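Local coordinates for protein UL37 (Suid herpesvirus 1, PDB 4K70) that serves as an inner tegument protein of a herpesvirus and probably helps control the intracellular trafficking of viral particles, at residues Arg199-Glu204 with Leu213-Ile218; Gly205-Thr210 with Leu297-Ala302; Glu233-Ala238 with Ala267-Gly272. One frame throughout, in Å; residues are numbered along the deposited sequence.

Contact 1 (Arg199-Glu204 with Leu213-Ile218). With NA (sodium ion), chain N; NA (sodium ion), chain T.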
loop_
_atom_site.group_PDB
_atom_site.type_symbol
_atom_site.label_atom_id
_atom_site.label_comp_id
_atom_site.label_asym_id
_atom_site.label_seq_id
_atom_site.Cartn_x
_atom_site.Cartn_y
_atom_site.Cartn_z
ATOM N N ARG A 199 -4.546 20.195 7.301
ATOM C CA ARG A 199 -5.830 20.624 7.830
ATOM C C ARG A 199 -5.724 21.255 9.214
ATOM O O ARG A 199 -6.420 22.229 9.502
ATOM C CB ARG A 199 -6.840 19.482 7.812
ATOM C CG ARG A 199 -7.279 19.182 6.401
ATOM C CD ARG A 199 -8.607 18.465 6.322
ATOM N NE ARG A 199 -9.034 18.395 4.926
ATOM C CZ ARG A 199 -10.061 17.673 4.488
ATOM N NH1 ARG A 199 -10.776 16.950 5.343
ATOM N NH2 ARG A 199 -10.370 17.674 3.195
ATOM N N GLN A 200 -4.845 20.718 10.061
ATOM C CA GLN A 200 -4.635 21.280 11.400
ATOM C C GLN A 200 -3.892 22.610 11.335
ATOM O O GLN A 200 -4.221 23.549 12.053
ATOM C CB GLN A 200 -3.854 20.304 12.286
ATOM C CG GLN A 200 -4.579 18.989 12.557
ATOM C CD GLN A 200 -5.901 19.197 13.267
ATOM O OE1 GLN A 200 -6.836 19.768 12.711
ATOM N NE2 GLN A 200 -5.981 18.738 14.508
ATOM N N MET A 201 -2.871 22.682 10.488
ATOM C CA MET A 201 -2.140 23.928 10.308
ATOM C C MET A 201 -3.068 25.064 9.862
ATOM O O MET A 201 -2.870 26.220 10.222
ATOM C CB MET A 201 -1.016 23.749 9.295
ATOM C CG MET A 201 -0.231 25.018 9.011
ATOM S SD MET A 201 1.128 24.757 7.843
ATOM C CE MET A 201 0.247 24.426 6.311
ATOM N N GLN A 202 -4.083 24.721 9.082
ATOM C CA GLN A 202 -4.987 25.714 8.506
ATOM C C GLN A 202 -6.293 25.820 9.289
ATOM O O GLN A 202 -7.250 26.463 8.845
ATOM C CB GLN A 202 -5.252 25.376 7.035
ATOM C CG GLN A 202 -3.965 25.380 6.232
ATOM C CD GLN A 202 -4.131 25.042 4.757
ATOM O OE1 GLN A 202 -5.129 24.459 4.333
ATOM N NE2 GLN A 202 -3.124 25.395 3.971
ATOM N N ASN A 203 -6.321 25.186 10.457
ATOM C CA ASN A 203 -7.510 25.175 11.291
ATOM C C ASN A 203 -7.574 26.414 12.192
ATOM O O ASN A 203 -6.881 26.494 13.218
ATOM C CB ASN A 203 -7.557 23.885 12.111
ATOM C CG ASN A 203 -8.844 23.737 12.892
ATOM O OD1 ASN A 203 -9.599 24.695 13.050
ATOM N ND2 ASN A 203 -9.093 22.536 13.403
ATOM N N GLU A 204 -8.434 27.357 11.809
ATOM C CA GLU A 204 -8.524 28.669 12.443
ATOM C C GLU A 204 -9.047 28.598 13.863
ATOM O O GLU A 204 -9.008 29.590 14.592
ATOM C CB GLU A 204 -9.429 29.601 11.626
ATOM C CG GLU A 204 -8.920 29.926 10.231
ATOM C CD GLU A 204 -7.771 30.922 10.233
ATOM O OE1 GLU A 204 -7.441 31.471 11.310
ATOM O OE2 GLU A 204 -7.192 31.157 9.149
ATOM N N LEU A 213 3.379 24.496 15.291
ATOM C CA LEU A 213 4.076 23.231 15.530
ATOM C C LEU A 213 3.713 22.219 14.439
ATOM O O LEU A 213 4.577 21.517 13.929
ATOM C CB LEU A 213 3.763 22.687 16.934
ATOM C CG LEU A 213 4.387 23.495 18.078
ATOM C CD1 LEU A 213 3.878 23.082 19.497
ATOM C CD2 LEU A 213 5.916 23.411 17.990
ATOM N N PHE A 214 2.433 22.172 14.069
ATOM C CA PHE A 214 1.996 21.333 12.964
ATOM C C PHE A 214 2.751 21.656 11.672
ATOM O O PHE A 214 3.164 20.752 10.958
ATOM C CB PHE A 214 0.479 21.427 12.741
ATOM C CG PHE A 214 -0.308 20.413 13.523
ATOM C CD1 PHE A 214 -0.265 19.068 13.176
ATOM C CD2 PHE A 214 -1.084 20.801 14.607
ATOM C CE1 PHE A 214 -0.981 18.124 13.903
ATOM C CE2 PHE A 214 -1.816 19.866 15.330
ATOM C CZ PHE A 214 -1.760 18.524 14.978
ATOM N N ALA A 215 2.934 22.941 11.386
ATOM C CA ALA A 215 3.694 23.364 10.203
ATOM C C ALA A 215 5.097 22.781 10.226
ATOM O O ALA A 215 5.605 22.333 9.195
ATOM C CB ALA A 215 3.758 24.883 10.109
ATOM N N LEU A 216 5.717 22.780 11.405
ATOM C CA LEU A 216 7.045 22.204 11.550
ATOM C C LEU A 216 7.043 20.710 11.302
ATOM O O LEU A 216 7.950 20.193 10.651
ATOM C CB LEU A 216 7.646 22.516 12.919
ATOM C CG LEU A 216 7.932 24.001 13.149
ATOM C CD1 LEU A 216 8.656 24.223 14.489
ATOM C CD2 LEU A 216 8.741 24.548 11.984
ATOM N N THR A 217 6.036 20.002 11.806
ATOM C CA THR A 217 5.956 18.568 11.507
ATOM C C THR A 217 5.866 18.327 9.991
ATOM O O THR A 217 6.437 17.367 9.465
ATOM C CB THR A 217 4.787 17.846 12.230
ATOM O OG1 THR A 217 3.530 18.234 11.649
ATOM C CG2 THR A 217 4.794 18.135 13.746
ATOM N N ILE A 218 5.160 19.210 9.293
ATOM C CA ILE A 218 4.993 19.066 7.849
ATOM C C ILE A 218 6.320 19.347 7.136
ATOM O O ILE A 218 6.732 18.609 6.233
ATOM C CB ILE A 218 3.903 20.004 7.310
ATOM C CG1 ILE A 218 2.529 19.572 7.833
ATOM C CG2 ILE A 218 3.901 20.006 5.773
ATOM C CD1 ILE A 218 1.454 20.645 7.701
HETATM NA NA NA N . -8.035 31.730 14.744
HETATM NA NA NA T . -5.844 19.778 16.479
HETATM O O HOH W 1 -7.585 19.165 18.123
#

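Contact 2 (Gly205-Thr210 with Leu297-Ala302)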
loop_
_atom_site.group_PDB
_atom_site.type_symbol
_atom_site.label_atom_id
_atom_site.label_comp_id
_atom_site.label_asym_id
_atom_site.label_seq_id
_atom_site.Cartn_x
_atom_site.Cartn_y
_atom_site.Cartn_z
ATOM N N GLY A 205 -9.556 27.433 14.247
ATOM C CA GLY A 205 -10.055 27.221 15.593
ATOM C C GLY A 205 -8.975 26.682 16.514
ATOM O O GLY A 205 -9.217 26.392 17.682
ATOM N N LEU A 206 -7.768 26.542 15.985
ATOM C CA LEU A 206 -6.646 26.063 16.785
ATOM C C LEU A 206 -5.792 27.257 17.208
ATOM O O LEU A 206 -5.754 28.273 16.510
ATOM C CB LEU A 206 -5.819 25.047 15.982
ATOM C CG LEU A 206 -6.036 23.548 16.232
ATOM C CD1 LEU A 206 -7.421 23.228 16.763
ATOM C CD2 LEU A 206 -5.770 22.748 14.984
ATOM N N LYS A 207 -5.113 27.145 18.348
ATOM C CA LYS A 207 -4.234 28.225 18.801
ATOM C C LYS A 207 -3.037 28.383 17.871
ATOM O O LYS A 207 -2.602 27.417 17.238
ATOM C CB LYS A 207 -3.761 27.980 20.230
ATOM C CG LYS A 207 -4.896 27.835 21.226
ATOM C CD LYS A 207 -4.354 27.474 22.592
ATOM C CE LYS A 207 -5.486 27.311 23.598
ATOM N NZ LYS A 207 -4.930 27.083 24.953
ATOM N N PRO A 208 -2.510 29.612 17.779
ATOM C CA PRO A 208 -1.341 29.902 16.944
ATOM C C PRO A 208 -0.185 28.930 17.204
ATOM O O PRO A 208 0.404 28.430 16.243
ATOM C CB PRO A 208 -0.955 31.322 17.366
ATOM C CG PRO A 208 -2.211 31.923 17.898
ATOM C CD PRO A 208 -3.002 30.805 18.497
ATOM N N LEU A 209 0.130 28.654 18.471
ATOM C CA LEU A 209 1.237 27.750 18.792
ATOM C C LEU A 209 1.025 26.357 18.202
ATOM O O LEU A 209 1.940 25.769 17.641
ATOM C CB LEU A 209 1.441 27.642 20.307
ATOM C CG LEU A 209 2.556 26.683 20.745
ATOM C CD1 LEU A 209 3.886 27.127 20.152
ATOM C CD2 LEU A 209 2.639 26.599 22.255
ATOM N N THR A 210 -0.184 25.824 18.350
ATOM C CA THR A 210 -0.512 24.508 17.822
ATOM C C THR A 210 -0.287 24.478 16.302
ATOM O O THR A 210 0.320 23.549 15.763
ATOM C CB THR A 210 -1.977 24.141 18.146
ATOM O OG1 THR A 210 -2.175 24.130 19.574
ATOM C CG2 THR A 210 -2.334 22.784 17.580
ATOM N N LEU A 297 -1.800 26.445 27.372
ATOM C CA LEU A 297 -1.437 27.219 26.182
ATOM C C LEU A 297 -1.524 26.382 24.907
ATOM O O LEU A 297 -1.141 26.840 23.825
ATOM C CB LEU A 297 -0.022 27.796 26.320
ATOM C CG LEU A 297 0.157 29.072 27.149
ATOM C CD1 LEU A 297 -1.015 29.261 28.078
ATOM C CD2 LEU A 297 1.464 29.028 27.937
ATOM N N LEU A 298 -2.020 25.155 25.044
ATOM C CA LEU A 298 -2.135 24.235 23.916
ATOM C C LEU A 298 -3.595 23.855 23.696
ATOM O O LEU A 298 -4.457 24.175 24.508
ATOM C CB LEU A 298 -1.299 22.975 24.166
ATOM C CG LEU A 298 0.221 23.156 24.296
ATOM C CD1 LEU A 298 0.883 21.838 24.681
ATOM C CD2 LEU A 298 0.845 23.718 23.017
ATOM N N ASP A 299 -3.878 23.178 22.593
ATOM C CA ASP A 299 -5.229 22.689 22.367
ATOM C C ASP A 299 -5.442 21.321 23.014
ATOM O O ASP A 299 -4.593 20.433 22.909
ATOM C CB ASP A 299 -5.569 22.693 20.877
ATOM C CG ASP A 299 -5.781 24.094 20.347
ATOM O OD1 ASP A 299 -6.896 24.626 20.537
ATOM O OD2 ASP A 299 -4.836 24.669 19.757
ATOM N N PRO A 300 -6.579 21.155 23.699
ATOM C CA PRO A 300 -6.783 19.997 24.575
ATOM C C PRO A 300 -6.682 18.673 23.823
ATOM O O PRO A 300 -6.212 17.683 24.390
ATOM C CB PRO A 300 -8.203 20.206 25.123
ATOM C CG PRO A 300 -8.517 21.653 24.879
ATOM C CD PRO A 300 -7.762 22.032 23.641
ATOM N N GLY A 301 -7.102 18.664 22.560
ATOM C CA GLY A 301 -7.061 17.460 21.752
ATOM C C GLY A 301 -5.740 17.217 21.031
ATOM O O GLY A 301 -5.543 16.141 20.482
ATOM N N ALA A 302 -4.834 18.191 21.050
ATOM C CA ALA A 302 -3.581 18.072 20.306
ATOM C C ALA A 302 -2.333 18.510 21.076
ATOM O O ALA A 302 -1.453 19.135 20.490
ATOM C CB ALA A 302 -3.668 18.857 19.004
HETATM O O HOH W 2 -8.138 27.003 20.256
HETATM O O HOH W 3 -1.783 21.868 20.895
#

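Contact 3 (Glu233-Ala238 with Ala267-Gly272)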
loop_
_atom_site.group_PDB
_atom_site.type_symbol
_atom_site.label_atom_id
_atom_site.label_comp_id
_atom_site.label_asym_id
_atom_site.label_seq_id
_atom_site.Cartn_x
_atom_site.Cartn_y
_atom_site.Cartn_z
ATOM N N GLU A 233 5.018 30.806 4.551
ATOM C CA GLU A 233 4.140 31.901 4.966
ATOM C C GLU A 233 3.216 31.486 6.098
ATOM O O GLU A 233 2.877 32.282 6.976
ATOM C CB GLU A 233 3.255 32.360 3.806
ATOM C CG GLU A 233 3.996 32.843 2.584
ATOM C CD GLU A 233 3.047 33.084 1.426
ATOM O OE1 GLU A 233 3.515 33.158 0.268
ATOM O OE2 GLU A 233 1.828 33.188 1.686
ATOM N N GLN A 234 2.767 30.246 6.061
ATOM C CA GLN A 234 1.796 29.813 7.048
ATOM C C GLN A 234 2.452 29.566 8.398
ATOM O O GLN A 234 1.860 29.848 9.431
ATOM C CB GLN A 234 1.034 28.586 6.567
ATOM C CG GLN A 234 -0.165 28.927 5.712
ATOM C CD GLN A 234 -0.803 27.696 5.115
ATOM O OE1 GLN A 234 -1.985 27.438 5.316
ATOM N NE2 GLN A 234 -0.018 26.925 4.372
ATOM N N PHE A 235 3.673 29.049 8.397
ATOM C CA PHE A 235 4.392 28.952 9.660
ATOM C C PHE A 235 4.674 30.329 10.259
ATOM O O PHE A 235 4.466 30.550 11.455
ATOM C CB PHE A 235 5.699 28.187 9.526
ATOM C CG PHE A 235 6.531 28.234 10.776
ATOM C CD1 PHE A 235 6.216 27.436 11.859
ATOM C CD2 PHE A 235 7.607 29.105 10.878
ATOM C CE1 PHE A 235 6.972 27.491 13.023
ATOM C CE2 PHE A 235 8.362 29.166 12.034
ATOM C CZ PHE A 235 8.046 28.355 13.107
ATOM N N ALA A 236 5.154 31.250 9.427
ATOM C CA ALA A 236 5.519 32.589 9.884
ATOM C C ALA A 236 4.349 33.328 10.531
ATOM O O ALA A 236 4.498 33.945 11.581
ATOM C CB ALA A 236 6.104 33.400 8.734
ATOM N N GLU A 237 3.178 33.242 9.912
ATOM C CA GLU A 237 1.994 33.908 10.424
ATOM C C GLU A 237 1.626 33.351 11.797
ATOM O O GLU A 237 1.246 34.093 12.712
ATOM C CB GLU A 237 0.827 33.716 9.447
ATOM C CG GLU A 237 -0.533 34.087 10.018
ATOM C CD GLU A 237 -1.666 33.825 9.038
ATOM O OE1 GLU A 237 -1.481 34.088 7.832
ATOM O OE2 GLU A 237 -2.741 33.353 9.473
ATOM N N ALA A 238 1.741 32.038 11.942
ATOM C CA ALA A 238 1.360 31.401 13.196
ATOM C C ALA A 238 2.414 31.690 14.250
ATOM O O ALA A 238 2.083 31.979 15.403
ATOM C CB ALA A 238 1.168 29.906 13.008
ATOM N N ALA A 267 14.815 27.443 16.959
ATOM C CA ALA A 267 15.472 28.081 15.826
ATOM C C ALA A 267 14.454 28.609 14.815
ATOM O O ALA A 267 14.583 29.723 14.314
ATOM C CB ALA A 267 16.412 27.106 15.162
ATOM N N ALA A 268 13.434 27.809 14.521
ATOM C CA ALA A 268 12.398 28.241 13.591
ATOM C C ALA A 268 11.581 29.379 14.191
ATOM O O ALA A 268 11.247 30.338 13.504
ATOM C CB ALA A 268 11.497 27.069 13.203
ATOM N N LEU A 269 11.264 29.285 15.479
ATOM C CA LEU A 269 10.484 30.338 16.104
ATOM C C LEU A 269 11.282 31.638 16.196
ATOM O O LEU A 269 10.727 32.721 16.015
ATOM C CB LEU A 269 9.961 29.906 17.481
ATOM C CG LEU A 269 8.811 28.895 17.474
ATOM C CD1 LEU A 269 8.601 28.283 18.854
ATOM C CD2 LEU A 269 7.513 29.534 16.973
ATOM N N ALA A 270 12.578 31.523 16.473
ATOM C CA ALA A 270 13.443 32.694 16.628
ATOM C C ALA A 270 13.629 33.424 15.304
ATOM O O ALA A 270 13.887 34.621 15.281
ATOM C CB ALA A 270 14.798 32.291 17.205
ATOM N N HIS A 271 13.494 32.696 14.202
ATOM C CA HIS A 271 13.707 33.270 12.878
ATOM C C HIS A 271 12.425 33.492 12.096
ATOM O O HIS A 271 12.448 34.099 11.027
ATOM C CB HIS A 271 14.657 32.391 12.061
ATOM C CG HIS A 271 16.085 32.500 12.487
ATOM N ND1 HIS A 271 16.587 31.843 13.590
ATOM C CD2 HIS A 271 17.118 33.209 11.973
ATOM C CE1 HIS A 271 17.869 32.134 13.731
ATOM N NE2 HIS A 271 18.214 32.961 12.763
ATOM N N GLY A 272 11.306 33.001 12.621
ATOM C CA GLY A 272 10.051 33.036 11.890
ATOM C C GLY A 272 10.149 32.271 10.582
ATOM O O GLY A 272 9.446 32.576 9.617
#

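Contact 1 (Arg199-Glu204 with Leu213-Ile218)
Gln200 and Met201, at the end of helix 191-201, pack against Phe214, Ala215 and Ile218 of helix 208-223. The tight part is a CH-pi contact. CB of Gln200 stands 3.5 Å from the centroid of the Phe214 ring, only 7° off the ring normal. CG of Gln200 continues over the same ring and lies 3.7 Å from Phe214 CZ. The ring therefore meets the aliphatic part of the glutamine flat on, while the amide is turned 69° from the ring plane. The amide end reaches a bound sodium ion, but its orientation is doubtful.

Met201 carries the second part of the contact. Its CG is anti to the backbone N (chi1 178°), which carries the sulfur toward Ala215. Met201 SD lies 3.5 Å from Ala215 CB and 4.1 Å from Ile218 CD1. Leu231 and Gln234 of helix 229-240 also touch Met201. Inside the second helix, Thr217 OG1 donates to Phe214 O at 2.6 Å, and Ile218 N uses the same oxygen.

The chain leaves the helix at Gln202, and here the contact loosens. Glu204 is exposed and takes no part in the packing. Glu204 O binds a second sodium ion at 2.4 Å, and the Glu204 carboxylate forms a salt bridge with Arg211.

No hydrogen bond joins the two segments, although all five touching residues are buried. The contact is carried by dispersion between ring, methylene, sulfur and methyl groups, with ions and charges kept to its margins.

Contact 2 (Gly205-Thr210 with Leu297-Ala302)
Lys207 and Thr210 grip Asp299, a residue of the long loop between helices 260-271 and 307-311. Lys207 occupies the N-cap position of helix 208-223, and its side chain runs along the loop. Lys207 CB lies 3.5 Å from Asp299 OD2. CG of Lys207 comes obliquely to the same carboxylate, nearer to OD2 than to OD1. CG is anti to the carbonyl carbon (chi1 -58°), and beyond it the chain is extended. Lys207 CD comes next, 3.5 Å from Leu297 O. Lys207 CE is 3.4 Å from Leu298 O. At the tip, Lys207 NZ donates to Leu298 O at 3.0 Å, from 52° above the carbonyl plane. The ammonium thus binds a backbone carbonyl and makes no salt bridge with Asp299: Lys207 NZ stays 5.4 Å from Asp299 OD1.

The carboxylate is held by other donors. Lys207 N gives a straight bond to Asp299 OD2, 2.9 Å long at 162°, on the syn lone pair. Thr210 OG1 donates to the anti lone pair of Asp299 OD2 at 2.7 Å. Asp299 OD1 accepts a hydrogen bond from a water that also donates to Gly205 O. A second water joins Thr210 OG1, Asp299 N and Ala302 O, and so ties the helix to the type I turn from Asp299 to Ala302.

One residue earlier on the helix, Leu209 CD2 presses on Leu298 CD2 at 3.5 Å, closer than a normal methyl contact.

With both lone pairs of OD2 used and a water on OD1, the buried Asp299 is probably deprotonated. The first turn of helix 208-223 and the nearby lysine would favour its negative charge.

Contact 3 (Glu233-Ala238 with Ala267-Gly272)
Phe235 joins two helices of this all-helical N-terminal half of UL37 by wedging its ring edge into the end of helix 260-271. CG of Phe235 is anti to the backbone N (chi1 173°), which sends the ring out of helix 229-240 and across to its neighbour. The ring arrives edge-on. Ala268 O lies near the ring plane, 3.4 Å from Phe235 CE2, and Gly272 C sits at the same edge, 3.9 Å from that atom. The ring tip also meets a methyl group, with Phe235 CZ 3.7 Å from Ala268 CB. Leu269 comes in obliquely with its CD2.

Elsewhere the ring touches Ala212, Ala215 and Leu216 of helix 208-223, so it sits where three helices meet. Gly272, the first residue after helix 260-271, has a positive phi of 60°, and its backbone turns past Phe235 and Ala236.

No hydrogen bond crosses the contact. Beside the ring, the backbones come close enough for Ala236 CB to rest 3.6 Å from Gly272 O.

Helix 208-223 is common to contacts 1 and 2, whose centres lie about 10 Å apart. Leu206 CD2 packs 3.4 Å from Gln200 O, and the side chains of both residues come near one bound sodium ion. Contact 3 is centred about 12 Å from the centre of contact 1. A probable hydrogen bond from Gln202 NE2 to Gln234 OE1, 2.7 Å, joins them, and Leu216 packs on Phe235. Contacts 2 and 3, their centres about 16 Å apart, meet where Pro208 O approaches Ala238 CB at 3.6 Å. The Leu298 side chain is about 11 Å from that of Asp312, which binds calcium in a structure of this protein, though not in this chain.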